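Local structure of vacuolar protein sorting-associated protein 29 (Entamoeba histolytica, 5XCJ) at residues Leu2-Gly7 / Asp24-Gly29; His10-Ser15 / Gly61-Met66. The protein belongs to the VPS29 family of metallophosphatase-fold proteins, binds zinc, and probably acts in retromer-dependent protein transport. The protein carries 1 engineered substitution. All coordinates share one frame; numbering follows the deposited sequence.

Contact 1: Leu2-Gly7 / Asp24-Gly29; sequences LVLVIG and DRLNTG
In the first beta-alpha-beta unit of this metallophosphatase fold, strand 2-6 is roofed by the end of helix 20-28, and the two meet through Leu-4 and Leu-26. The contact is a compact example of how a helix seats on a parallel part of a sheet: without a hydrogen bond across it, by contact between a few branched apolar side chains. At the level of the backbone the CA atoms of Leu-4 and Leu-26 stand 8.3 Å apart, and both side chains point toward the other segment and cross at about a right angle. Leu-26, with CG anti to its carbonyl carbon (chi1 -65°), lowers its two methyls onto the fork of Leu-4. CD2 of Leu-26 does most of the touching, lying 3.3 Å from CD1 of Leu-4, tighter than an ordinary van der Waals contact. The other branch is less close, with Leu-4 CD2 3.9 Å from Leu-26 CD2. All three touching residues are buried, and the same apolar cluster takes in Leu-52 of helix 43-52 and Phe-150 of strand 149-156, each of which touches both leucines. The strand beneath is held by backbone hydrogen bonds between Leu-4 and both Thr-33 and Leu-35 of the neighbouring parallel strand. Two residues along, on the same face of the sheet, the tip of Ile-6 extends the contact, its CD1 lying 4.2 Å from CD1 of Leu-26.

Contact 2: His10-Ser15 / Gly61-Met66; sequences HVPHRS and GAFDEM. Engineered in segment 61-66: Ala-62 (natural residue Asp).
Asp-64 OD2 receives two backbone N-H groups, from Gly-61 in its own loop, at 2.9 Å from Gly-61 N to Asp-64 OD2, and from Asn-39 in another; the loop so pinned presents Phe-63 to Pro-12. These are loops of the metallophosphatase zinc site, which holds no zinc in this model. The Gly-61 bond is bent, with an angle of 141° at the hydrogen, and meets OD2 on its anti side, tilted from the carboxylate plane. Since OD1 takes the N-H of Leu-40, three backbone donors surround this buried carboxylate and probably favour its ionised form. Asn-39, a zinc ligand, also accepts the N-H of Phe-63 through its OD1.

Across the contact, Pro-12 lies over one face of the Phe-63 ring in a CH-pi interaction: its CD sits 3.4 Å from the ring centroid and 10° off the normal. CG of Pro-12 stands above the ring's rim just beyond the CG-CD1 bond, 3.5 Å from Phe-63 CD1. CG of Phe-63 is turned roughly anti to the carbonyl carbon but, at chi1 -31°, falls short of a staggered position, which places the ring between Pro-12 and Ala-62. Pro-12 is presented by a type II beta turn, closed by a 3.0 Å hydrogen bond from Arg-14 N to Val-11 O, in which His-13 takes the positive phi. Beside the proline, the carbonyl oxygen of His-10 approaches Phe-63 CD2 obliquely at 3.6 Å. CG2 of Val-11, whose side chain also touches the zinc ligand His-117, makes a looser apolar contact with Phe-63 CE2, at 4.4 Å. The opposite face of the ring carries the engineered Ala-62, at a position where the natural Asp is a zinc ligand; its CB stands 4.0 Å above the plane of the Phe-63 ring, over the centre.

How the contacts relate
Read from the N terminus, the chain runs through strand 2-6, turns through 10-15, and returns in helix 20-28, where contact 1 closes a short loop with 16 residues between its segments. Segment 10-15 lies within that loop, yet its partner, 61-66, comes only after strands 33-36 and 55-58; contact 2 therefore spans 45 residues and takes in 24-29. The two closures cross, with their segments alternating along the chain. Their centres are 21 Å apart, and beyond adjoining in sequence they do not touch. Contact 1 ties a helix to the sheet in the buried interior, whereas contact 2 joins the loops that follow strands 2-6 and 55-58 beside the zinc site.

Contact 1: Leu2-Gly7 / Asp24-Gly29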
loop_
_atom_site.group_PDB
_atom_site.type_symbol
_atom_site.label_atom_id
_atom_site.label_comp_id
_atom_site.label_asym_id
_atom_site.label_seq_id
_atom_site.Cartn_x
_atom_site.Cartn_y
_atom_site.Cartn_z
ATOM N N LEU A 2 12.306 -4.265 -6.429
ATOM C CA LEU A 2 11.835 -4.109 -5.062
ATOM C C LEU A 2 10.803 -2.999 -5.068
ATOM O O LEU A 2 11.087 -1.886 -5.496
ATOM C CB LEU A 2 12.981 -3.741 -4.129
ATOM C CG LEU A 2 12.593 -3.583 -2.666
ATOM C CD1 LEU A 2 12.176 -4.917 -2.079
ATOM C CD2 LEU A 2 13.757 -2.996 -1.895
ATOM N N VAL A 3 9.605 -3.318 -4.599
ATOM C CA VAL A 3 8.496 -2.375 -4.578
ATOM C C VAL A 3 7.987 -2.063 -3.178
ATOM O O VAL A 3 7.586 -2.954 -2.437
ATOM C CB VAL A 3 7.321 -2.947 -5.387
ATOM C CG1 VAL A 3 6.247 -1.904 -5.615
ATOM C CG2 VAL A 3 7.815 -3.551 -6.691
ATOM N N LEU A 4 7.996 -0.787 -2.820
ATOM C CA LEU A 4 7.506 -0.384 -1.520
ATOM C C LEU A 4 6.014 -0.107 -1.671
ATOM O O LEU A 4 5.625 0.699 -2.501
ATOM C CB LEU A 4 8.229 0.879 -1.041
ATOM C CG LEU A 4 7.669 1.636 0.162
ATOM C CD1 LEU A 4 7.725 0.821 1.445
ATOM C CD2 LEU A 4 8.359 2.977 0.344
ATOM N N VAL A 5 5.190 -0.809 -0.902
ATOM C CA VAL A 5 3.746 -0.598 -0.940
ATOM C C VAL A 5 3.376 0.111 0.360
ATOM O O VAL A 5 3.500 -0.444 1.444
ATOM C CB VAL A 5 2.979 -1.923 -1.092
ATOM C CG1 VAL A 5 1.485 -1.673 -1.222
ATOM C CG2 VAL A 5 3.502 -2.695 -2.290
ATOM N N ILE A 6 2.923 1.350 0.230
ATOM C CA ILE A 6 2.595 2.196 1.376
ATOM C C ILE A 6 1.392 3.099 1.094
ATOM O O ILE A 6 1.016 3.275 -0.057
ATOM C CB ILE A 6 3.829 3.052 1.735
ATOM C CG1 ILE A 6 3.827 3.492 3.201
ATOM C CG2 ILE A 6 3.949 4.220 0.778
ATOM C CD1 ILE A 6 5.135 4.104 3.651
ATOM N N GLY A 7 0.799 3.654 2.149
ATOM C CA GLY A 7 -0.345 4.536 2.007
ATOM C C GLY A 7 -1.111 4.860 3.280
ATOM O O GLY A 7 -0.696 4.504 4.378
ATOM N N ASP A 24 13.987 5.235 8.540
ATOM C CA ASP A 24 15.392 4.845 8.492
ATOM C C ASP A 24 15.578 3.606 7.617
ATOM O O ASP A 24 16.528 3.518 6.849
ATOM C CB ASP A 24 15.926 4.560 9.896
ATOM C CG ASP A 24 15.999 5.798 10.752
ATOM O OD1 ASP A 24 15.835 6.901 10.213
ATOM O OD2 ASP A 24 16.218 5.666 11.966
ATOM N N ARG A 25 14.675 2.644 7.764
ATOM C CA ARG A 25 14.718 1.425 6.968
ATOM C C ARG A 25 14.479 1.658 5.476
ATOM O O ARG A 25 15.168 1.102 4.634
ATOM C CB ARG A 25 13.689 0.425 7.494
ATOM C CG ARG A 25 13.371 -0.698 6.528
ATOM C CD ARG A 25 14.532 -1.667 6.443
ATOM N NE ARG A 25 14.415 -2.587 5.320
ATOM C CZ ARG A 25 14.661 -2.267 4.058
ATOM N NH1 ARG A 25 15.031 -1.038 3.735
ATOM N NH2 ARG A 25 14.532 -3.179 3.111
ATOM N N LEU A 26 13.453 2.440 5.174
ATOM C CA LEU A 26 13.079 2.786 3.809
ATOM C C LEU A 26 14.122 3.625 3.063
ATOM O O LEU A 26 14.324 3.463 1.873
ATOM C CB LEU A 26 11.711 3.461 3.788
ATOM C CG LEU A 26 10.517 2.609 4.222
ATOM C CD1 LEU A 26 9.227 3.405 4.306
ATOM C CD2 LEU A 26 10.354 1.381 3.354
ATOM N N ASN A 27 14.787 4.504 3.796
ATOM C CA ASN A 27 15.801 5.407 3.245
ATOM C C ASN A 27 17.038 4.736 2.642
ATOM O O ASN A 27 17.667 5.300 1.759
ATOM C CB ASN A 27 16.183 6.493 4.256
ATOM C CG ASN A 27 15.285 7.712 4.164
ATOM O OD1 ASN A 27 14.936 8.153 3.075
ATOM N ND2 ASN A 27 14.904 8.263 5.312
ATOM N N THR A 28 17.424 3.570 3.149
ATOM C CA THR A 28 18.604 2.885 2.619
ATOM C C THR A 28 18.340 1.788 1.587
ATOM O O THR A 28 19.265 1.283 0.968
ATOM C CB THR A 28 19.453 2.279 3.753
ATOM O OG1 THR A 28 18.636 1.414 4.544
ATOM C CG2 THR A 28 20.026 3.373 4.633
ATOM N N GLY A 29 17.099 1.355 1.477
ATOM C CA GLY A 29 16.804 0.265 0.584
ATOM C C GLY A 29 16.991 0.615 -0.861
ATOM O O GLY A 29 16.915 1.775 -1.242
#

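Contact 2: His10-Ser15 / Gly61-Met66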
loop_
_atom_site.group_PDB
_atom_site.type_symbol
_atom_site.label_atom_id
_atom_site.label_comp_id
_atom_site.label_asym_id
_atom_site.label_seq_id
_atom_site.Cartn_x
_atom_site.Cartn_y
_atom_site.Cartn_z
ATOM N N HIS A 10 -2.656 10.083 6.096
ATOM C CA HIS A 10 -3.406 11.103 6.814
ATOM C C HIS A 10 -4.925 11.003 6.811
ATOM O O HIS A 10 -5.539 10.539 5.858
ATOM C CB HIS A 10 -3.017 12.466 6.220
ATOM C CG HIS A 10 -3.196 13.623 7.155
ATOM N ND1 HIS A 10 -2.323 13.891 8.187
ATOM C CD2 HIS A 10 -4.132 14.597 7.195
ATOM C CE1 HIS A 10 -2.724 14.971 8.831
ATOM N NE2 HIS A 10 -3.820 15.417 8.252
ATOM N N VAL A 11 -5.498 11.485 7.904
ATOM C CA VAL A 11 -6.933 11.590 8.102
ATOM C C VAL A 11 -7.158 13.070 8.439
ATOM O O VAL A 11 -6.416 13.643 9.231
ATOM C CB VAL A 11 -7.432 10.683 9.236
ATOM C CG1 VAL A 11 -8.856 11.044 9.620
ATOM C CG2 VAL A 11 -7.344 9.221 8.820
ATOM N N PRO A 12 -8.172 13.691 7.839
ATOM C CA PRO A 12 -8.404 15.124 8.065
ATOM C C PRO A 12 -8.650 15.414 9.527
ATOM O O PRO A 12 -9.384 14.679 10.178
ATOM C CB PRO A 12 -9.676 15.397 7.268
ATOM C CG PRO A 12 -9.685 14.353 6.206
ATOM C CD PRO A 12 -9.123 13.130 6.862
ATOM N N HIS A 13 -7.948 16.425 10.029
ATOM C CA HIS A 13 -8.043 16.907 11.404
ATOM C C HIS A 13 -7.408 15.976 12.433
ATOM O O HIS A 13 -7.606 16.142 13.627
ATOM C CB HIS A 13 -9.482 17.261 11.770
ATOM C CG HIS A 13 -10.147 18.161 10.777
ATOM N ND1 HIS A 13 -11.156 17.732 9.945
ATOM C CD2 HIS A 13 -9.936 19.462 10.475
ATOM C CE1 HIS A 13 -11.542 18.735 9.175
ATOM N NE2 HIS A 13 -10.818 19.795 9.476
ATOM N N ARG A 14 -6.681 14.971 11.958
ATOM C CA ARG A 14 -5.985 14.048 12.845
ATOM C C ARG A 14 -4.509 13.991 12.449
ATOM O O ARG A 14 -4.181 13.654 11.321
ATOM C CB ARG A 14 -6.644 12.671 12.805
ATOM C CG ARG A 14 -8.089 12.696 13.278
ATOM C CD ARG A 14 -8.788 11.363 13.087
ATOM N NE ARG A 14 -10.206 11.454 13.410
ATOM C CZ ARG A 14 -10.704 11.323 14.632
ATOM N NH1 ARG A 14 -9.898 11.094 15.653
ATOM N NH2 ARG A 14 -12.007 11.424 14.834
ATOM N N SER A 15 -3.629 14.320 13.383
ATOM C CA SER A 15 -2.200 14.343 13.103
ATOM C C SER A 15 -1.530 12.992 13.309
ATOM O O SER A 15 -1.678 12.367 14.354
ATOM C CB SER A 15 -1.517 15.407 13.963
ATOM O OG SER A 15 -0.113 15.315 13.896
ATOM N N GLY A 61 -6.841 9.314 -3.008
ATOM C CA GLY A 61 -7.461 8.846 -1.790
ATOM C C GLY A 61 -8.793 9.514 -1.513
ATOM O O GLY A 61 -9.252 10.344 -2.283
ATOM N N ALA A 62 -9.423 9.127 -0.417
ATOM C CA ALA A 62 -10.689 9.721 -0.034
ATOM C C ALA A 62 -10.523 11.205 0.277
ATOM O O ALA A 62 -11.360 12.011 -0.092
ATOM C CB ALA A 62 -11.292 8.985 1.152
ATOM N N PHE A 63 -9.444 11.551 0.972
ATOM C CA PHE A 63 -9.172 12.939 1.347
ATOM C C PHE A 63 -8.109 13.677 0.522
ATOM O O PHE A 63 -7.805 14.830 0.803
ATOM C CB PHE A 63 -8.812 13.015 2.827
ATOM C CG PHE A 63 -9.477 11.970 3.661
ATOM C CD1 PHE A 63 -10.830 12.032 3.911
ATOM C CD2 PHE A 63 -8.751 10.921 4.191
ATOM C CE1 PHE A 63 -11.452 11.070 4.682
ATOM C CE2 PHE A 63 -9.365 9.958 4.958
ATOM C CZ PHE A 63 -10.720 10.030 5.203
ATOM N N ASP A 64 -7.529 13.012 -0.471
ATOM C CA ASP A 64 -6.496 13.645 -1.282
ATOM C C ASP A 64 -7.017 14.805 -2.122
ATOM O O ASP A 64 -8.085 14.726 -2.718
ATOM C CB ASP A 64 -5.820 12.625 -2.191
ATOM C CG ASP A 64 -4.769 11.812 -1.469
ATOM O OD1 ASP A 64 -4.201 12.318 -0.480
ATOM O OD2 ASP A 64 -4.515 10.670 -1.901
ATOM N N GLU A 65 -6.269 15.897 -2.118
ATOM C CA GLU A 65 -6.608 17.068 -2.908
ATOM C C GLU A 65 -5.548 17.378 -3.969
ATOM O O GLU A 65 -5.683 18.341 -4.717
ATOM C CB GLU A 65 -6.831 18.267 -2.004
ATOM N N MET A 66 -4.490 16.574 -4.019
ATOM C CA MET A 66 -3.423 16.799 -4.985
ATOM C C MET A 66 -3.951 16.638 -6.404
ATOM O O MET A 66 -4.628 15.671 -6.713
ATOM C CB MET A 66 -2.255 15.841 -4.730
ATOM C CG MET A 66 -1.291 15.702 -5.896
ATOM S SD MET A 66 0.286 14.962 -5.432
ATOM C CE MET A 66 0.420 15.494 -3.728
#